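Long-range contacts in DUF871 domain-containing protein (Enterococcus faecalis, PDB 2P0O), which is of unknown function but probably acts as a 6-phospho-N-acetylmuramidase on a cell-wall sugar, with a TIM-barrel domain: residues Val174-Pro179 against Leu192-Lys197; Tyr5-Phe10 against Val219-Pro224. All coordinates share one frame; numbering follows the deposited sequence.

Interaction 1 of 2, residues Val174-Pro179 against Leu192-Lys197; sequences VFTFVP and LPTLEK
Thr194 reaches the backbone of strand 173-178 at Phe177 with its hydroxyl. Phe177 N donates a hydrogen bond to Thr194 OG1 at 3.0 Å, with an N-H...O angle of 153°. The OG1 also lies near the plane of the Phe177 ring, at its edge, and 3.4 Å from Phe177 CB. Thr194 turns OG1 beside its own backbone N (chi1 -66°), which presents the oxygen to the strand. Thr194 CG2 takes the position anti to that N and packs 3.6 Å from Thr176 OG1. A second link runs through water. One water donates to Phe177 O at 2.7 Å and accepts from Leu195 N at 2.9 Å. The amide and the carbonyl of Phe177 are thus both tied to the loop. At the end of the strand the contact becomes apolar. The rings of Pro179 and Pro193 meet at about a right angle, with Pro179 CD 3.7 Å from Pro193 CB. Pro179 CB also lies 3.6 Å from Leu192 N. Further out, Thr194 OG1 has another hydrogen bond, to Asn146 O, which joins the loop after strand 141-144 to this site. The Phe177 ring makes edge-to-face contacts with Tyr147 and Phe35. The contact folds the long loop after the seventh strand of a TIM barrel back onto that strand, before helix 203-212 begins.

Interaction 2 of 2, residues Tyr5-Phe10 against Val219-Pro224; sequences YGISVF and VYIGDP
Ser8 OG is gripped by two partners. It donates to Ile221 O at 2.7 Å, in the plane of that carbonyl, and receives a hydrogen bond from a water at 2.6 Å. The same water donates to Gly222 O. Chi1 of Ser8 (-64°) sets OG beside its backbone N, facing Ile221 O. Ser8 CB lies 3.4 Å from Gly222 O. A second water accepts from Ser8 N and donates to Asp223 O. A third donates to both Ser8 O and Pro224 O. Waters thus bridge the two segments where they separate beyond the strands. Before that point they pair directly. Gly6 N donates to Val219 O at 2.8 Å, and Ile221 N donates to Gly6 O at 2.9 Å. These bonds pair the first and eighth strands in parallel and close the TIM barrel. The strands run 29° apart in direction. Gly6 CA sits over the centre of the Tyr220 ring, 3.4 Å from its centroid and 7° off the normal, in a CH-pi contact. With no side chain on Gly6, the ring lies flat against the backbone of the first strand. Trp144 meets Tyr220 edge-to-face. On the other face of the sheet, Tyr5 packs its CD1 beside Val219 CB, and helix 203-212 touches both residues. Past the strands, the Phe10 ring directs its edge at Gly222 O, with CZ 3.3 Å away. Its CE1 lies against Pro224 CD, and Arg185 also touches Phe10.

In the fold
Both interactions belong to the TIM-barrel domain, and their centres are about 10 Å apart. Along the chain, both segments of interaction 1 fall between the two segments of interaction 2. Strands 173-178 and 218-221 are neighbours in the barrel, so the two contacts share one sheet. Val178 N to Tyr220 O and Val178 O to Gly222 N are probable hydrogen bonds between them. Asp223 OD2 accepts from both Leu192 N and Gly180 N, tying together the loops that follow the two strands. These loops lie side by side at the C-terminal ends of the barrel strands, where TIM-barrel enzymes carry their active sites; a site here is probable but not established.

Interaction 1 of 2, residues Val174-Pro179 against Leu192-Lys197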
ATOM      1  N   VAL A 174      -9.323  -8.961   6.864  1.00 60.32           N
ATOM      2  CA  VAL A 174      -8.992  -9.042   5.439  1.00 58.83           C
ATOM      3  C   VAL A 174      -7.647  -8.374   5.201  1.00 58.58           C
ATOM      4  O   VAL A 174      -7.474  -7.196   5.524  1.00 57.71           O
ATOM      5  CB  VAL A 174     -10.064  -8.346   4.567  1.00 59.05           C
ATOM      6  CG1 VAL A 174      -9.594  -8.274   3.076  1.00 57.08           C
ATOM      7  CG2 VAL A 174     -11.373  -9.070   4.702  1.00 56.25           C
ATOM      8  N   PHE A 175      -6.714  -9.151   4.649  1.00 58.18           N
ATOM      9  CA  PHE A 175      -5.362  -8.714   4.326  1.00 57.49           C
ATOM     10  C   PHE A 175      -5.158  -8.880   2.806  1.00 58.04           C
ATOM     11  O   PHE A 175      -5.568  -9.889   2.195  1.00 56.89           O
ATOM     12  CB  PHE A 175      -4.329  -9.605   5.046  1.00 57.42           C
ATOM     13  CG  PHE A 175      -4.113  -9.275   6.507  1.00 58.37           C
ATOM     14  CD1 PHE A 175      -5.122  -9.436   7.434  1.00 56.22           C
ATOM     15  CD2 PHE A 175      -2.859  -8.853   6.957  1.00 58.77           C
ATOM     16  CE1 PHE A 175      -4.900  -9.136   8.785  1.00 58.64           C
ATOM     17  CE2 PHE A 175      -2.622  -8.571   8.306  1.00 59.73           C
ATOM     18  CZ  PHE A 175      -3.648  -8.692   9.220  1.00 59.65           C
ATOM     19  N   THR A 176      -4.469  -7.916   2.216  1.00 57.07           N
ATOM     20  CA  THR A 176      -4.280  -7.870   0.785  1.00 57.14           C
ATOM     21  C   THR A 176      -2.870  -7.354   0.471  1.00 56.61           C
ATOM     22  O   THR A 176      -2.224  -6.706   1.313  1.00 56.45           O
ATOM     23  CB  THR A 176      -5.342  -6.942   0.146  1.00 57.26           C
ATOM     24  OG1 THR A 176      -5.214  -6.996  -1.276  1.00 61.75           O
ATOM     25  CG2 THR A 176      -5.146  -5.497   0.590  1.00 56.75           C
ATOM     26  N   PHE A 177      -2.401  -7.623  -0.741  1.00 55.95           N
ATOM     27  CA  PHE A 177      -1.109  -7.142  -1.176  1.00 55.85           C
ATOM     28  C   PHE A 177      -1.211  -6.002  -2.192  1.00 56.87           C
ATOM     29  O   PHE A 177      -2.205  -5.877  -2.915  1.00 56.68           O
ATOM     30  CB  PHE A 177      -0.279  -8.275  -1.817  1.00 55.94           C
ATOM     31  CG  PHE A 177       0.117  -9.361  -0.855  1.00 54.71           C
ATOM     32  CD1 PHE A 177       1.252  -9.221  -0.048  1.00 53.70           C
ATOM     33  CD2 PHE A 177      -0.644 -10.517  -0.752  1.00 52.86           C
ATOM     34  CE1 PHE A 177       1.642 -10.224   0.838  1.00 52.37           C
ATOM     35  CE2 PHE A 177      -0.258 -11.558   0.110  1.00 53.00           C
ATOM     36  CZ  PHE A 177       0.876 -11.396   0.936  1.00 52.91           C
ATOM     37  N   VAL A 178      -0.151  -5.194  -2.263  1.00 56.53           N
ATOM     38  CA  VAL A 178       0.061  -4.350  -3.420  1.00 56.37           C
ATOM     39  C   VAL A 178       1.462  -4.715  -3.911  1.00 57.08           C
ATOM     40  O   VAL A 178       2.286  -5.207  -3.131  1.00 56.61           O
ATOM     41  CB  VAL A 178      -0.051  -2.825  -3.095  1.00 56.64           C
ATOM     42  CG1 VAL A 178      -1.492  -2.448  -2.722  1.00 55.53           C
ATOM     43  CG2 VAL A 178       0.934  -2.392  -1.983  1.00 54.03           C
ATOM     44  N   PRO A 179       1.759  -4.429  -5.198  1.00 56.90           N
ATOM     45  CA  PRO A 179       3.106  -4.714  -5.681  1.00 56.44           C
ATOM     46  C   PRO A 179       4.101  -3.671  -5.162  1.00 56.93           C
ATOM     47  O   PRO A 179       3.701  -2.590  -4.689  1.00 57.56           O
ATOM     48  CB  PRO A 179       2.950  -4.629  -7.205  1.00 56.32           C
ATOM     49  CG  PRO A 179       1.861  -3.599  -7.406  1.00 56.94           C
ATOM     50  CD  PRO A 179       0.904  -3.802  -6.228  1.00 56.73           C
ATOM     51  N   LEU A 192       4.012  -8.036  -7.621  1.00 53.98           N
ATOM     52  CA  LEU A 192       3.145  -9.006  -6.948  1.00 53.66           C
ATOM     53  C   LEU A 192       1.907  -8.324  -6.410  1.00 54.92           C
ATOM     54  O   LEU A 192       1.738  -8.165  -5.183  1.00 54.19           O
ATOM     55  CB  LEU A 192       3.897  -9.707  -5.803  1.00 54.88           C
ATOM     56  CG  LEU A 192       5.197 -10.458  -6.190  1.00 54.26           C
ATOM     57  CD1 LEU A 192       5.837 -11.178  -5.003  1.00 55.69           C
ATOM     58  CD2 LEU A 192       5.010 -11.445  -7.319  1.00 54.98           C
ATOM     59  N   PRO A 193       1.008  -7.934  -7.321  1.00 55.24           N
ATOM     60  CA  PRO A 193      -0.215  -7.344  -6.838  1.00 55.02           C
ATOM     61  C   PRO A 193      -1.221  -8.431  -6.474  1.00 54.72           C
ATOM     62  O   PRO A 193      -1.124  -9.557  -6.950  1.00 55.72           O
ATOM     63  CB  PRO A 193      -0.725  -6.581  -8.067  1.00 55.20           C
ATOM     64  CG  PRO A 193      -0.315  -7.478  -9.216  1.00 56.48           C
ATOM     65  CD  PRO A 193       1.026  -8.058  -8.801  1.00 54.48           C
ATOM     66  N   THR A 194      -2.195  -8.083  -5.653  1.00 53.88           N
ATOM     67  CA  THR A 194      -3.436  -8.833  -5.559  1.00 52.39           C
ATOM     68  C   THR A 194      -4.405  -8.446  -6.690  1.00 51.84           C
ATOM     69  O   THR A 194      -4.940  -9.319  -7.344  1.00 51.71           O
ATOM     70  CB  THR A 194      -4.100  -8.600  -4.180  1.00 52.25           C
ATOM     71  OG1 THR A 194      -3.274  -9.161  -3.164  1.00 50.44           O
ATOM     72  CG2 THR A 194      -5.474  -9.219  -4.098  1.00 51.22           C
ATOM     73  N   LEU A 195      -4.665  -7.155  -6.872  1.00 50.94           N
ATOM     74  CA  LEU A 195      -5.645  -6.698  -7.840  1.00 51.88           C
ATOM     75  C   LEU A 195      -4.917  -6.382  -9.116  1.00 51.95           C
ATOM     76  O   LEU A 195      -3.896  -5.691  -9.095  1.00 51.21           O
ATOM     77  CB  LEU A 195      -6.374  -5.445  -7.355  1.00 51.67           C
ATOM     78  CG  LEU A 195      -7.406  -5.684  -6.220  1.00 52.95           C
ATOM     79  CD1 LEU A 195      -7.426  -4.518  -5.272  1.00 53.01           C
ATOM     80  CD2 LEU A 195      -8.797  -5.921  -6.733  1.00 51.24           C
ATOM     81  N   GLU A 196      -5.425  -6.900 -10.222  1.00 52.19           N
ATOM     82  CA  GLU A 196      -4.752  -6.675 -11.511  1.00 52.41           C
ATOM     83  C   GLU A 196      -4.667  -5.186 -11.869  1.00 53.01           C
ATOM     84  O   GLU A 196      -3.748  -4.794 -12.559  1.00 53.14           O
ATOM     85  CB  GLU A 196      -5.439  -7.434 -12.641  1.00 51.97           C
ATOM     86  CG  GLU A 196      -4.564  -7.598 -13.947  1.00 53.07           C
ATOM     87  CD  GLU A 196      -3.169  -8.169 -13.674  1.00 54.93           C
ATOM     88  OE1 GLU A 196      -2.979  -8.946 -12.687  1.00 54.86           O
ATOM     89  OE2 GLU A 196      -2.244  -7.817 -14.429  1.00 50.94           O
ATOM     90  N   LYS A 197      -5.654  -4.376 -11.462  1.00 52.51           N
ATOM     91  CA  LYS A 197      -5.599  -2.942 -11.777  1.00 53.41           C
ATOM     92  C   LYS A 197      -4.385  -2.249 -11.133  1.00 53.12           C
ATOM     93  O   LYS A 197      -4.045  -1.130 -11.483  1.00 54.20           O
ATOM     94  CB  LYS A 197      -6.904  -2.244 -11.362  1.00 52.91           C
ATOM     95  CG  LYS A 197      -7.080  -2.206  -9.834  1.00 53.10           C
ATOM     96  CD  LYS A 197      -8.308  -1.332  -9.438  1.00 56.40           C
ATOM     97  CE  LYS A 197      -8.519  -1.450  -7.927  1.00 56.50           C
ATOM     98  NZ  LYS A 197      -9.699  -0.707  -7.463  1.00 58.47           N
TER
HETATM   99  O   HOH W   1      -3.184  -5.146  -5.345  1.00 31.64           O

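Interaction 2 of 2, residues Tyr5-Phe10 against Val219-Pro224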
ATOM      1  N   TYR A   5      -0.228  -1.449   7.863  1.00 66.92           N
ATOM      2  CA  TYR A   5       0.591  -1.566   6.657  1.00 63.87           C
ATOM      3  C   TYR A   5       1.714  -2.564   6.897  1.00 62.58           C
ATOM      4  O   TYR A   5       2.284  -2.598   7.988  1.00 61.27           O
ATOM      5  CB  TYR A   5       1.193  -0.225   6.221  1.00 64.10           C
ATOM      6  CG  TYR A   5       0.213   0.764   5.621  1.00 64.09           C
ATOM      7  CD1 TYR A   5      -0.321   0.553   4.334  1.00 63.83           C
ATOM      8  CD2 TYR A   5      -0.179   1.909   6.327  1.00 63.75           C
ATOM      9  CE1 TYR A   5      -1.223   1.467   3.755  1.00 63.26           C
ATOM     10  CE2 TYR A   5      -1.102   2.846   5.762  1.00 64.62           C
ATOM     11  CZ  TYR A   5      -1.602   2.608   4.469  1.00 64.35           C
ATOM     12  OH  TYR A   5      -2.493   3.472   3.893  1.00 64.94           O
ATOM     13  N   GLY A   6       2.039  -3.363   5.872  1.00 60.36           N
ATOM     14  CA  GLY A   6       3.078  -4.375   6.000  1.00 58.81           C
ATOM     15  C   GLY A   6       3.998  -4.516   4.803  1.00 57.56           C
ATOM     16  O   GLY A   6       3.742  -3.936   3.722  1.00 57.76           O
ATOM     17  N   ILE A   7       5.077  -5.271   5.010  1.00 57.07           N
ATOM     18  CA  ILE A   7       6.078  -5.586   3.979  1.00 56.91           C
ATOM     19  C   ILE A   7       6.286  -7.090   3.865  1.00 57.42           C
ATOM     20  O   ILE A   7       5.940  -7.843   4.768  1.00 58.35           O
ATOM     21  CB  ILE A   7       7.455  -4.922   4.272  1.00 55.96           C
ATOM     22  CG1 ILE A   7       8.095  -5.509   5.554  1.00 55.33           C
ATOM     23  CG2 ILE A   7       7.267  -3.423   4.342  1.00 57.69           C
ATOM     24  CD1 ILE A   7       9.487  -4.891   5.972  1.00 51.01           C
ATOM     25  N   SER A   8       6.879  -7.521   2.758  1.00 58.36           N
ATOM     26  CA  SER A   8       7.272  -8.922   2.577  1.00 58.09           C
ATOM     27  C   SER A   8       8.769  -9.067   2.646  1.00 58.38           C
ATOM     28  O   SER A   8       9.512  -8.152   2.299  1.00 58.81           O
ATOM     29  CB  SER A   8       6.766  -9.459   1.243  1.00 58.46           C
ATOM     30  OG  SER A   8       5.341  -9.460   1.238  1.00 55.68           O
ATOM     31  N   VAL A   9       9.205 -10.207   3.149  1.00 58.24           N
ATOM     32  CA  VAL A   9      10.614 -10.546   3.193  1.00 58.41           C
ATOM     33  C   VAL A   9      10.749 -11.942   2.623  1.00 58.02           C
ATOM     34  O   VAL A   9       9.891 -12.782   2.850  1.00 58.11           O
ATOM     35  CB  VAL A   9      11.166 -10.457   4.623  1.00 58.13           C
ATOM     36  CG1 VAL A   9      12.576 -11.023   4.688  1.00 59.91           C
ATOM     37  CG2 VAL A   9      11.158  -9.003   5.093  1.00 58.72           C
ATOM     38  N   PHE A  10      11.792 -12.158   1.833  1.00 58.32           N
ATOM     39  CA  PHE A  10      12.009 -13.429   1.124  1.00 58.49           C
ATOM     40  C   PHE A  10      13.222 -14.133   1.717  1.00 59.14           C
ATOM     41  O   PHE A  10      14.360 -13.671   1.581  1.00 58.43           O
ATOM     42  CB  PHE A  10      12.148 -13.177  -0.380  1.00 57.87           C
ATOM     43  CG  PHE A  10      10.869 -12.678  -1.007  1.00 58.47           C
ATOM     44  CD1 PHE A  10      10.517 -11.326  -0.938  1.00 56.76           C
ATOM     45  CD2 PHE A  10       9.971 -13.577  -1.588  1.00 56.19           C
ATOM     46  CE1 PHE A  10       9.295 -10.873  -1.484  1.00 57.42           C
ATOM     47  CE2 PHE A  10       8.760 -13.133  -2.142  1.00 55.92           C
ATOM     48  CZ  PHE A  10       8.425 -11.802  -2.106  1.00 56.12           C
ATOM     49  N   VAL A 219      -2.769  -3.782   4.398  1.00 57.60           N
ATOM     50  CA  VAL A 219      -2.162  -3.795   3.077  1.00 57.32           C
ATOM     51  C   VAL A 219      -0.653  -4.023   3.200  1.00 57.34           C
ATOM     52  O   VAL A 219       0.019  -3.297   3.949  1.00 56.23           O
ATOM     53  CB  VAL A 219      -2.434  -2.475   2.310  1.00 57.77           C
ATOM     54  CG1 VAL A 219      -1.873  -2.581   0.890  1.00 57.73           C
ATOM     55  CG2 VAL A 219      -3.918  -2.193   2.249  1.00 57.48           C
ATOM     56  N   TYR A 220      -0.155  -5.026   2.456  1.00 56.95           N
ATOM     57  CA  TYR A 220       1.248  -5.413   2.432  1.00 57.10           C
ATOM     58  C   TYR A 220       1.889  -5.231   1.061  1.00 56.94           C
ATOM     59  O   TYR A 220       1.303  -5.569   0.040  1.00 56.68           O
ATOM     60  CB  TYR A 220       1.402  -6.886   2.850  1.00 57.04           C
ATOM     61  CG  TYR A 220       1.362  -7.087   4.365  1.00 57.22           C
ATOM     62  CD1 TYR A 220       0.244  -6.661   5.116  1.00 56.71           C
ATOM     63  CD2 TYR A 220       2.434  -7.701   5.049  1.00 56.32           C
ATOM     64  CE1 TYR A 220       0.197  -6.833   6.501  1.00 55.11           C
ATOM     65  CE2 TYR A 220       2.400  -7.886   6.467  1.00 56.80           C
ATOM     66  CZ  TYR A 220       1.267  -7.449   7.169  1.00 55.89           C
ATOM     67  OH  TYR A 220       1.177  -7.608   8.526  1.00 56.90           O
ATOM     68  N   ILE A 221       3.120  -4.743   1.052  1.00 56.94           N
ATOM     69  CA  ILE A 221       3.934  -4.771  -0.155  1.00 56.11           C
ATOM     70  C   ILE A 221       4.253  -6.235  -0.457  1.00 55.91           C
ATOM     71  O   ILE A 221       4.822  -6.940   0.399  1.00 55.67           O
ATOM     72  CB  ILE A 221       5.278  -3.985  -0.013  1.00 55.48           C
ATOM     73  CG1 ILE A 221       5.076  -2.650   0.743  1.00 56.81           C
ATOM     74  CG2 ILE A 221       5.943  -3.801  -1.405  1.00 55.12           C
ATOM     75  CD1 ILE A 221       4.074  -1.714   0.054  1.00 61.22           C
ATOM     76  N   GLY A 222       3.915  -6.675  -1.675  1.00 55.40           N
ATOM     77  CA  GLY A 222       4.180  -8.052  -2.102  1.00 54.89           C
ATOM     78  C   GLY A 222       5.621  -8.284  -2.496  1.00 55.52           C
ATOM     79  O   GLY A 222       6.215  -9.312  -2.118  1.00 56.13           O
ATOM     80  N   ASP A 223       6.204  -7.363  -3.276  1.00 55.13           N
ATOM     81  CA  ASP A 223       7.606  -7.515  -3.691  1.00 54.24           C
ATOM     82  C   ASP A 223       8.628  -7.205  -2.571  1.00 54.33           C
ATOM     83  O   ASP A 223       8.253  -6.644  -1.535  1.00 53.32           O
ATOM     84  CB  ASP A 223       7.887  -6.624  -4.881  1.00 54.80           C
ATOM     85  CG  ASP A 223       7.083  -7.013  -6.079  1.00 55.41           C
ATOM     86  OD1 ASP A 223       7.545  -7.889  -6.824  1.00 56.67           O
ATOM     87  OD2 ASP A 223       5.984  -6.445  -6.279  1.00 55.72           O
ATOM     88  N   PRO A 224       9.915  -7.589  -2.764  1.00 53.59           N
ATOM     89  CA  PRO A 224      10.958  -7.309  -1.768  1.00 54.66           C
ATOM     90  C   PRO A 224      11.077  -5.870  -1.232  1.00 55.83           C
ATOM     91  O   PRO A 224      11.313  -5.703  -0.034  1.00 56.64           O
ATOM     92  CB  PRO A 224      12.253  -7.737  -2.478  1.00 55.26           C
ATOM     93  CG  PRO A 224      11.814  -8.888  -3.393  1.00 52.51           C
ATOM     94  CD  PRO A 224      10.428  -8.411  -3.876  1.00 54.00           C
TER
HETATM   95  O   HOH W   2       5.028 -11.426  -0.456  1.00 40.48           O
HETATM   96  O   HOH W   3       8.276  -5.606   1.112  1.00 40.54           O
HETATM   97  O   HOH W   4      12.386  -7.338   1.585  1.00 46.78           O